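Local coordinates for nuclear inclusion protein A (Tobacco vein mottling virus, PDB 3MMG) that probably acts as a 3C-type cysteine protease of the potyviral C4 family, with a chymotrypsin-like fold, that cleaves peptide bonds, at residues Ile82-Met87 with Asp195-Asn200; Gly53-Lys58 with Phe64-Ser69; Ile144-Gly149 with Gly175-Val180. The protein carries 3 engineered substitutions. All blocks are in the same frame, centred on the assembly; numbering follows the deposited sequence.

Contact 1 of 3, residues Ile82-Met87 with Asp195-Asn200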
loop_
_atom_site.group_PDB
_atom_site.type_symbol
_atom_site.label_atom_id
_atom_site.label_comp_id
_atom_site.label_asym_id
_atom_site.label_seq_id
_atom_site.Cartn_x
_atom_site.Cartn_y
_atom_site.Cartn_z
ATOM N N ILE A 82 -0.152 -0.962 -7.527
ATOM C CA ILE A 82 -1.099 -1.584 -6.582
ATOM C C ILE A 82 -1.587 -2.947 -7.097
ATOM O O ILE A 82 -1.867 -3.126 -8.291
ATOM C CB ILE A 82 -2.322 -0.675 -6.296
ATOM C CG1 ILE A 82 -1.852 0.717 -5.813
ATOM C CG2 ILE A 82 -3.259 -1.345 -5.231
ATOM C CD1 ILE A 82 -2.989 1.724 -5.536
ATOM N N ILE A 83 -1.688 -3.907 -6.180
ATOM C CA ILE A 83 -2.202 -5.238 -6.493
ATOM C C ILE A 83 -3.109 -5.680 -5.349
ATOM O O ILE A 83 -2.913 -5.260 -4.215
ATOM C CB ILE A 83 -1.061 -6.261 -6.740
ATOM C CG1 ILE A 83 -1.633 -7.566 -7.310
ATOM C CG2 ILE A 83 -0.234 -6.516 -5.472
ATOM C CD1 ILE A 83 -0.678 -8.253 -8.230
ATOM N N VAL A 84 -4.119 -6.479 -5.671
ATOM C CA VAL A 84 -5.008 -7.046 -4.671
ATOM C C VAL A 84 -4.773 -8.552 -4.690
ATOM O O VAL A 84 -4.721 -9.159 -5.750
ATOM C CB VAL A 84 -6.511 -6.717 -4.922
ATOM C CG1 VAL A 84 -7.339 -7.206 -3.770
ATOM C CG2 VAL A 84 -6.737 -5.180 -5.086
ATOM N N ILE A 85 -4.599 -9.136 -3.510
ATOM C CA ILE A 85 -4.324 -10.575 -3.383
ATOM C C ILE A 85 -5.481 -11.183 -2.619
ATOM O O ILE A 85 -5.858 -10.677 -1.559
ATOM C CB ILE A 85 -3.007 -10.824 -2.579
ATOM C CG1 ILE A 85 -1.833 -9.995 -3.137
ATOM C CG2 ILE A 85 -2.654 -12.298 -2.551
ATOM C CD1 ILE A 85 -0.789 -9.723 -2.105
ATOM N N LYS A 86 -6.046 -12.278 -3.136
ATOM C CA LYS A 86 -7.150 -12.923 -2.443
ATOM C C LYS A 86 -6.605 -14.044 -1.554
ATOM O O LYS A 86 -5.840 -14.880 -2.006
ATOM C CB LYS A 86 -8.178 -13.495 -3.426
ATOM C CG LYS A 86 -9.496 -13.876 -2.746
ATOM C CD LYS A 86 -10.503 -14.461 -3.716
ATOM C CE LYS A 86 -11.822 -14.783 -2.992
ATOM N NZ LYS A 86 -12.991 -14.771 -3.943
ATOM N N MET A 87 -7.020 -14.056 -0.298
ATOM C CA MET A 87 -6.546 -15.079 0.621
ATOM C C MET A 87 -7.448 -16.314 0.572
ATOM O O MET A 87 -8.648 -16.233 0.235
ATOM C CB MET A 87 -6.508 -14.509 2.036
ATOM C CG MET A 87 -5.486 -13.365 2.214
ATOM S SD MET A 87 -3.791 -13.980 2.113
ATOM C CE MET A 87 -3.286 -13.371 0.515
ATOM N N ASP A 195 -15.451 -10.958 -10.898
ATOM C CA ASP A 195 -14.623 -11.243 -12.071
ATOM C C ASP A 195 -13.217 -10.665 -11.950
ATOM O O ASP A 195 -12.920 -9.919 -11.003
ATOM C CB ASP A 195 -15.300 -10.684 -13.331
ATOM C CG ASP A 195 -16.354 -11.622 -13.898
ATOM O OD1 ASP A 195 -16.556 -12.726 -13.335
ATOM O OD2 ASP A 195 -16.978 -11.258 -14.919
ATOM N N GLY A 196 -12.359 -11.042 -12.898
ATOM C CA GLY A 196 -11.053 -10.413 -13.091
ATOM C C GLY A 196 -9.866 -10.941 -12.295
ATOM O O GLY A 196 -8.809 -10.313 -12.304
ATOM N N TRP A 197 -10.033 -12.081 -11.622
ATOM C CA TRP A 197 -8.960 -12.689 -10.816
ATOM C C TRP A 197 -8.150 -13.680 -11.639
ATOM O O TRP A 197 -8.678 -14.303 -12.562
ATOM C CB TRP A 197 -9.547 -13.418 -9.607
ATOM C CG TRP A 197 -10.153 -12.482 -8.604
ATOM C CD1 TRP A 197 -11.481 -12.171 -8.455
ATOM C CD2 TRP A 197 -9.446 -11.715 -7.627
ATOM N NE1 TRP A 197 -11.640 -11.251 -7.433
ATOM C CE2 TRP A 197 -10.407 -10.957 -6.908
ATOM C CE3 TRP A 197 -8.093 -11.595 -7.287
ATOM C CZ2 TRP A 197 -10.048 -10.080 -5.874
ATOM C CZ3 TRP A 197 -7.740 -10.726 -6.253
ATOM C CH2 TRP A 197 -8.716 -9.993 -5.561
ATOM N N CYS A 198 -6.871 -13.840 -11.305
ATOM C CA CYS A 198 -6.076 -14.886 -11.941
ATOM C C CYS A 198 -4.898 -15.346 -11.080
ATOM O O CYS A 198 -4.467 -14.631 -10.169
ATOM C CB CYS A 198 -5.617 -14.443 -13.338
ATOM S SG CYS A 198 -4.208 -13.335 -13.371
ATOM N N LYS A 199 -4.379 -16.541 -11.369
ATOM C CA LYS A 199 -3.229 -17.080 -10.626
ATOM C C LYS A 199 -1.912 -16.937 -11.377
ATOM O O LYS A 199 -0.847 -17.197 -10.828
ATOM C CB LYS A 199 -3.454 -18.557 -10.259
ATOM C CG LYS A 199 -4.287 -18.764 -9.020
ATOM C CD LYS A 199 -4.443 -20.246 -8.703
ATOM C CE LYS A 199 -5.380 -20.450 -7.521
ATOM N NZ LYS A 199 -6.796 -20.112 -7.857
ATOM N N ASN A 200 -1.979 -16.491 -12.628
ATOM C CA ASN A 200 -0.787 -16.491 -13.470
ATOM C C ASN A 200 -0.190 -15.110 -13.755
ATOM O O ASN A 200 0.586 -14.948 -14.704
ATOM C CB ASN A 200 -1.064 -17.296 -14.745
ATOM C CG ASN A 200 -1.343 -18.758 -14.441
ATOM O OD1 ASN A 200 -0.420 -19.521 -14.135
ATOM N ND2 ASN A 200 -2.619 -19.149 -14.484
#
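W197 turns its CG away from its own carbonyl carbon and sets it beside the backbone N (chi1 -68°), which carries the indole across to strand 83-86, while K86, whose CG leaves on the side remote from the backbone N (chi1 -166°), runs out as an extended chain past the same ring. The six-membered half of the indole does nearly all the touching. K86 CB lies over one face, displaced toward the rim, with W197 CZ3 4.0 Å away. Measured to the centroid of the W197 six-membered ring, K86 CB stands at 4.2 Å and only 20° off the ring normal, the geometry of a CH-pi contact. V84 meets the ring in two other ways. Its carbonyl O comes up at the edge, near the ring plane, 3.4 Å from W197 CZ3. Its methyl CG1 packs on W197 CH2 at 3.6 Å, the two side chains crossing at a slant. Farther out, K86 NZ is 5.5 Å from the centroid of the W197 five-membered ring, a long cation-pi approach that can add at most a weak attraction. The contact thus rests on packing of a ring against one strand, and the two segments bury 168 Å² between them. The main chains themselves stay apart, K86 CA and W197 CA being 8.6 Å from each other at their nearest. W197 also meets the ring of Y40 with nearly parallel planes and has a cation-pi partner in K75. Strand 83-86 lies between strands 40-43 and 74-76 in the N-terminal barrel of the chymotrypsin-like fold; helix 186-192 packs F186 and L191 on V84, and the loop after that helix lays W197 on the same strand.

Contact 2 of 3, residues Gly53-Lys58 with Phe64-Ser69. Engineered in segment 64-69: A65 (natural residue Lys), A67 (natural residue Lys).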
loop_
_atom_site.group_PDB
_atom_site.type_symbol
_atom_site.label_atom_id
_atom_site.label_comp_id
_atom_site.label_asym_id
_atom_site.label_seq_id
_atom_site.Cartn_x
_atom_site.Cartn_y
_atom_site.Cartn_z
ATOM N N GLY A 53 8.535 -16.160 -4.135
ATOM C CA GLY A 53 8.873 -15.966 -2.727
ATOM C C GLY A 53 7.801 -16.599 -1.854
ATOM O O GLY A 53 6.642 -16.712 -2.289
ATOM N N GLU A 54 8.175 -16.998 -0.637
ATOM C CA GLU A 54 7.203 -17.454 0.368
ATOM C C GLU A 54 6.703 -16.244 1.135
ATOM O O GLU A 54 7.500 -15.505 1.717
ATOM C CB GLU A 54 7.823 -18.435 1.364
ATOM C CG GLU A 54 8.345 -19.711 0.757
ATOM C CD GLU A 54 8.658 -20.788 1.799
ATOM O OE1 GLU A 54 8.935 -20.460 2.990
ATOM O OE2 GLU A 54 8.641 -21.980 1.408
ATOM N N LEU A 55 5.387 -16.068 1.146
ATOM C CA LEU A 55 4.782 -14.845 1.667
ATOM C C LEU A 55 4.252 -15.098 3.071
ATOM O O LEU A 55 3.518 -16.065 3.293
ATOM C CB LEU A 55 3.634 -14.427 0.759
ATOM C CG LEU A 55 2.851 -13.172 1.158
ATOM C CD1 LEU A 55 3.731 -11.917 1.084
ATOM C CD2 LEU A 55 1.638 -13.042 0.223
ATOM N N THR A 56 4.638 -14.244 4.010
ATOM C CA THR A 56 4.117 -14.312 5.381
ATOM C C THR A 56 3.423 -12.993 5.649
ATOM O O THR A 56 3.965 -11.924 5.299
ATOM C CB THR A 56 5.236 -14.569 6.407
ATOM O OG1 THR A 56 5.805 -15.864 6.161
ATOM C CG2 THR A 56 4.680 -14.561 7.846
ATOM N N ILE A 57 2.221 -13.059 6.215
ATOM C CA ILE A 57 1.405 -11.877 6.454
ATOM C C ILE A 57 1.145 -11.775 7.951
ATOM O O ILE A 57 0.473 -12.652 8.519
ATOM C CB ILE A 57 0.075 -11.994 5.697
ATOM C CG1 ILE A 57 0.359 -12.216 4.204
ATOM C CG2 ILE A 57 -0.806 -10.747 5.965
ATOM C CD1 ILE A 57 -0.368 -13.392 3.581
ATOM N N LYS A 58 1.656 -10.719 8.580
ATOM C CA LYS A 58 1.425 -10.502 10.005
ATOM C C LYS A 58 0.337 -9.470 10.208
ATOM O O LYS A 58 0.407 -8.386 9.638
ATOM C CB LYS A 58 2.687 -10.105 10.756
ATOM C CG LYS A 58 2.470 -10.097 12.280
ATOM C CD LYS A 58 3.776 -9.982 13.044
ATOM C CE LYS A 58 3.540 -10.163 14.549
ATOM N NZ LYS A 58 3.031 -11.539 14.948
ATOM N N PHE A 64 0.234 -15.336 9.349
ATOM C CA PHE A 64 -0.205 -16.330 8.372
ATOM C C PHE A 64 0.866 -16.555 7.330
ATOM O O PHE A 64 1.176 -15.668 6.524
ATOM C CB PHE A 64 -1.538 -15.893 7.760
ATOM C CG PHE A 64 -2.586 -15.592 8.801
ATOM C CD1 PHE A 64 -2.955 -14.273 9.098
ATOM C CD2 PHE A 64 -3.135 -16.621 9.560
ATOM C CE1 PHE A 64 -3.896 -13.997 10.115
ATOM C CE2 PHE A 64 -4.072 -16.349 10.558
ATOM C CZ PHE A 64 -4.447 -15.047 10.832
ATOM N N ALA A 65 1.462 -17.741 7.395
ATOM C CA ALA A 65 2.544 -18.101 6.509
ATOM C C ALA A 65 1.986 -18.831 5.307
ATOM O O ALA A 65 1.977 -20.063 5.264
ATOM C CB ALA A 65 3.587 -18.954 7.258
ATOM N N VAL A 66 1.520 -18.069 4.320
ATOM C CA VAL A 66 0.793 -18.651 3.178
ATOM C C VAL A 66 1.723 -19.429 2.229
ATOM O O VAL A 66 1.270 -20.224 1.396
ATOM C CB VAL A 66 -0.092 -17.597 2.434
ATOM C CG1 VAL A 66 -1.098 -16.963 3.396
ATOM C CG2 VAL A 66 0.744 -16.516 1.797
ATOM N N ALA A 67 3.026 -19.218 2.399
ATOM C CA ALA A 67 4.079 -19.843 1.597
ATOM C C ALA A 67 4.089 -19.320 0.166
ATOM O O ALA A 67 3.914 -18.121 -0.053
ATOM C CB ALA A 67 4.015 -21.365 1.653
ATOM N N ASN A 68 4.277 -20.214 -0.804
ATOM C CA ASN A 68 4.517 -19.812 -2.185
ATOM C C ASN A 68 3.410 -18.919 -2.756
ATOM O O ASN A 68 2.281 -19.370 -2.945
ATOM C CB ASN A 68 4.690 -21.084 -3.024
ATOM C CG ASN A 68 5.310 -20.835 -4.368
ATOM O OD1 ASN A 68 5.128 -19.786 -4.984
ATOM N ND2 ASN A 68 6.046 -21.831 -4.850
ATOM N N SER A 69 3.741 -17.648 -3.033
ATOM C CA SER A 69 2.741 -16.655 -3.463
ATOM C C SER A 69 2.113 -16.903 -4.851
ATOM O O SER A 69 1.003 -16.425 -5.143
ATOM C CB SER A 69 3.357 -15.256 -3.427
ATOM O OG SER A 69 3.948 -14.975 -4.677
HETATM O O HOH W 1 5.206 -18.224 4.270
#
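A classic beta bulge interrupts the hairpin of strands 54-59 and 62-68 where V66 and A67 both face L55. L55 O receives two N-H groups, and both bonds are weak: V66 N at 3.0 Å, with only 121° at the hydrogen, and A67 N, longer still. A bridging water donates a third bond to L55 O at 2.9 Å and also reaches T56 OG1 and, weakly, A67 N. The bond from L55 N to A67 O, 2.8 Å, closes the bulge. Regular pairing resumes at I57 and F64, a hydrogen-bonded antiparallel pair with I57 N to F64 O and F64 N to I57 O both 2.8 Å. At the other end S69 N meets G53 O at 3.1 Å. This hairpin ends the sheet of the N-terminal barrel of the chymotrypsin-like fold: 62-68 is an outermost strand, and 54-59 pairs on its far side with strand 18-25. V66, with CG1 anti to its carbonyl carbon (chi1 -58°), spreads its two methyls over different neighbours, CG1 packing on I57 CD1 at 3.6 Å and CG2 on L55 CB at 3.7 Å. L55 and V66 run side by side in the same direction. A65 and A67 are engineered residues, lysines in the natural protein; A65 CB sits beside T56 OG1.

Contact 3 of 3, residues Ile144-Gly149 with Gly175-Val180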
loop_
_atom_site.group_PDB
_atom_site.type_symbol
_atom_site.label_atom_id
_atom_site.label_comp_id
_atom_site.label_asym_id
_atom_site.label_seq_id
_atom_site.Cartn_x
_atom_site.Cartn_y
_atom_site.Cartn_z
ATOM N N ILE A 144 6.977 13.108 3.648
ATOM C CA ILE A 144 7.072 12.387 4.926
ATOM C C ILE A 144 8.293 11.469 4.871
ATOM O O ILE A 144 8.449 10.693 3.932
ATOM C CB ILE A 144 5.793 11.548 5.204
ATOM C CG1 ILE A 144 4.546 12.455 5.208
ATOM C CG2 ILE A 144 5.928 10.738 6.541
ATOM C CD1 ILE A 144 3.205 11.732 5.005
ATOM N N THR A 145 9.147 11.590 5.880
ATOM C CA THR A 145 10.317 10.715 6.037
ATOM C C THR A 145 9.926 9.232 5.983
ATOM O O THR A 145 9.027 8.793 6.704
ATOM C CB THR A 145 11.067 11.041 7.363
ATOM O OG1 THR A 145 11.621 12.356 7.274
ATOM C CG2 THR A 145 12.191 10.020 7.649
ATOM N N THR A 146 10.624 8.478 5.124
ATOM C CA THR A 146 10.426 7.044 5.021
ATOM C C THR A 146 11.760 6.297 4.963
ATOM O O THR A 146 12.782 6.838 4.520
ATOM C CB THR A 146 9.642 6.677 3.746
ATOM O OG1 THR A 146 10.319 7.242 2.622
ATOM C CG2 THR A 146 8.270 7.251 3.778
ATOM N N LYS A 147 11.723 5.054 5.404
ATOM C CA LYS A 147 12.860 4.146 5.328
ATOM C C LYS A 147 12.466 3.045 4.356
ATOM O O LYS A 147 11.267 2.812 4.156
ATOM C CB LYS A 147 13.064 3.511 6.698
ATOM C CG LYS A 147 13.619 4.393 7.783
ATOM C CD LYS A 147 13.944 3.468 8.941
ATOM C CE LYS A 147 14.956 4.057 9.921
ATOM N NZ LYS A 147 15.617 2.936 10.670
ATOM N N ASP A 148 13.454 2.377 3.752
ATOM C CA ASP A 148 13.197 1.147 3.006
ATOM C C ASP A 148 12.413 0.241 3.956
ATOM O O ASP A 148 12.751 0.106 5.128
ATOM C CB ASP A 148 14.510 0.476 2.537
ATOM C CG ASP A 148 15.252 1.278 1.466
ATOM O OD1 ASP A 148 14.646 2.138 0.791
ATOM O OD2 ASP A 148 16.473 1.032 1.285
ATOM N N GLY A 149 11.339 -0.357 3.468
ATOM C CA GLY A 149 10.524 -1.175 4.341
ATOM C C GLY A 149 9.127 -0.601 4.502
ATOM O O GLY A 149 8.214 -1.312 4.896
ATOM N N GLY A 175 16.085 12.044 -2.622
ATOM C CA GLY A 175 15.276 11.609 -1.482
ATOM C C GLY A 175 13.798 11.968 -1.533
ATOM O O GLY A 175 13.069 11.681 -0.566
ATOM N N SER A 176 13.352 12.594 -2.629
ATOM C CA SER A 176 11.919 12.877 -2.849
ATOM C C SER A 176 11.150 11.571 -2.701
ATOM O O SER A 176 11.668 10.522 -3.059
ATOM C CB SER A 176 11.671 13.429 -4.262
ATOM O OG SER A 176 12.219 14.732 -4.433
ATOM N N ASN A 177 9.919 11.645 -2.190
ATOM C CA ASN A 177 9.089 10.457 -1.973
ATOM C C ASN A 177 7.773 10.535 -2.735
ATOM O O ASN A 177 7.236 11.625 -2.926
ATOM C CB ASN A 177 8.767 10.307 -0.485
ATOM C CG ASN A 177 9.931 9.831 0.306
ATOM O OD1 ASN A 177 10.806 9.123 -0.202
ATOM N ND2 ASN A 177 9.967 10.220 1.571
ATOM N N TYR A 178 7.246 9.381 -3.132
ATOM C CA TYR A 178 6.006 9.332 -3.914
ATOM C C TYR A 178 5.138 8.176 -3.452
ATOM O O TYR A 178 5.644 7.083 -3.180
ATOM C CB TYR A 178 6.277 9.191 -5.413
ATOM C CG TYR A 178 7.172 10.258 -5.953
ATOM C CD1 TYR A 178 8.551 10.111 -5.859
ATOM C CD2 TYR A 178 6.652 11.428 -6.533
ATOM C CE1 TYR A 178 9.404 11.080 -6.298
ATOM C CE2 TYR A 178 7.544 12.432 -7.004
ATOM C CZ TYR A 178 8.911 12.215 -6.874
ATOM O OH TYR A 178 9.873 13.113 -7.285
ATOM N N PHE A 179 3.844 8.448 -3.345
ATOM C CA PHE A 179 2.880 7.399 -3.120
ATOM C C PHE A 179 2.074 7.134 -4.379
ATOM O O PHE A 179 2.048 7.977 -5.293
ATOM C CB PHE A 179 1.983 7.696 -1.911
ATOM C CG PHE A 179 0.939 8.766 -2.109
ATOM C CD1 PHE A 179 -0.340 8.442 -2.616
ATOM C CD2 PHE A 179 1.190 10.088 -1.690
ATOM C CE1 PHE A 179 -1.336 9.420 -2.713
ATOM C CE2 PHE A 179 0.180 11.074 -1.766
ATOM C CZ PHE A 179 -1.071 10.742 -2.293
ATOM N N VAL A 180 1.425 5.972 -4.425
ATOM C CA VAL A 180 0.581 5.622 -5.594
ATOM C C VAL A 180 -0.864 5.737 -5.146
ATOM O O VAL A 180 -1.218 5.183 -4.110
ATOM C CB VAL A 180 0.851 4.190 -6.167
ATOM C CG1 VAL A 180 0.883 3.124 -5.028
ATOM C CG2 VAL A 180 -0.165 3.826 -7.276
HETATM O O HOH W 2 12.693 9.595 3.483
#
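N177 ND2 makes two weak bonds. It donates to I144 O at 2.8 Å, where the short distance is offset by an angle of only 125° at the hydrogen, and to a water at 3.4 Å. That water also accepts a bond from T146 N at 2.9 Å, so it ties the loop backbone to the asparagine amide. T146 OG1 stands 3.2 Å from N177 ND2, but the angle is too poor for a hydrogen bond. N177 CG lies anti to the carbonyl carbon (chi1 -74°), which points the amide at the loop, and the T146 and N177 side chains approach from opposite directions. The strand bearing N177 belongs to the second, closed barrel of the chymotrypsin-like fold, between strands 139-142 and 163-171. From the latter strand, T170 OG1 bonds N177 OD1 and so fixes which end of the amide turns to I144, while H167 packs on both T146 and N177. The bound peptide is gripped here as well: T146 OG1 bonds one of its polar side chains, N177 packs on a polar side chain, D148 OD1 pairs with a basic side chain of the peptide, and the G149 backbone bonds it directly. T146, N177 and H167 therefore probably line a specificity pocket, consistent with the S1 site that accepts glutamine in 3C-type proteases.

Overall arrangement
Contacts 1 and 2 reach the same sheet and touch through M87 SD, which packs on I57 CD1 at 3.8 Å; both are partly buried, their centres about 15 Å apart. Contact 3 belongs to the other barrel, on the far side of the chain's centre from contact 1, yet I82 CG1 and V180 CG1 meet at 3.7 Å where the two sheets adjoin. Chemistry follows place: ring packing fastens a late loop to a strand in 82-87 with 195-200, backbone pairing builds the edge hairpin of 53-58 with 64-69, and in the buried 144-149 with 175-180 one amide and a water link the peptide-binding loop to a strand by mostly weak bonds.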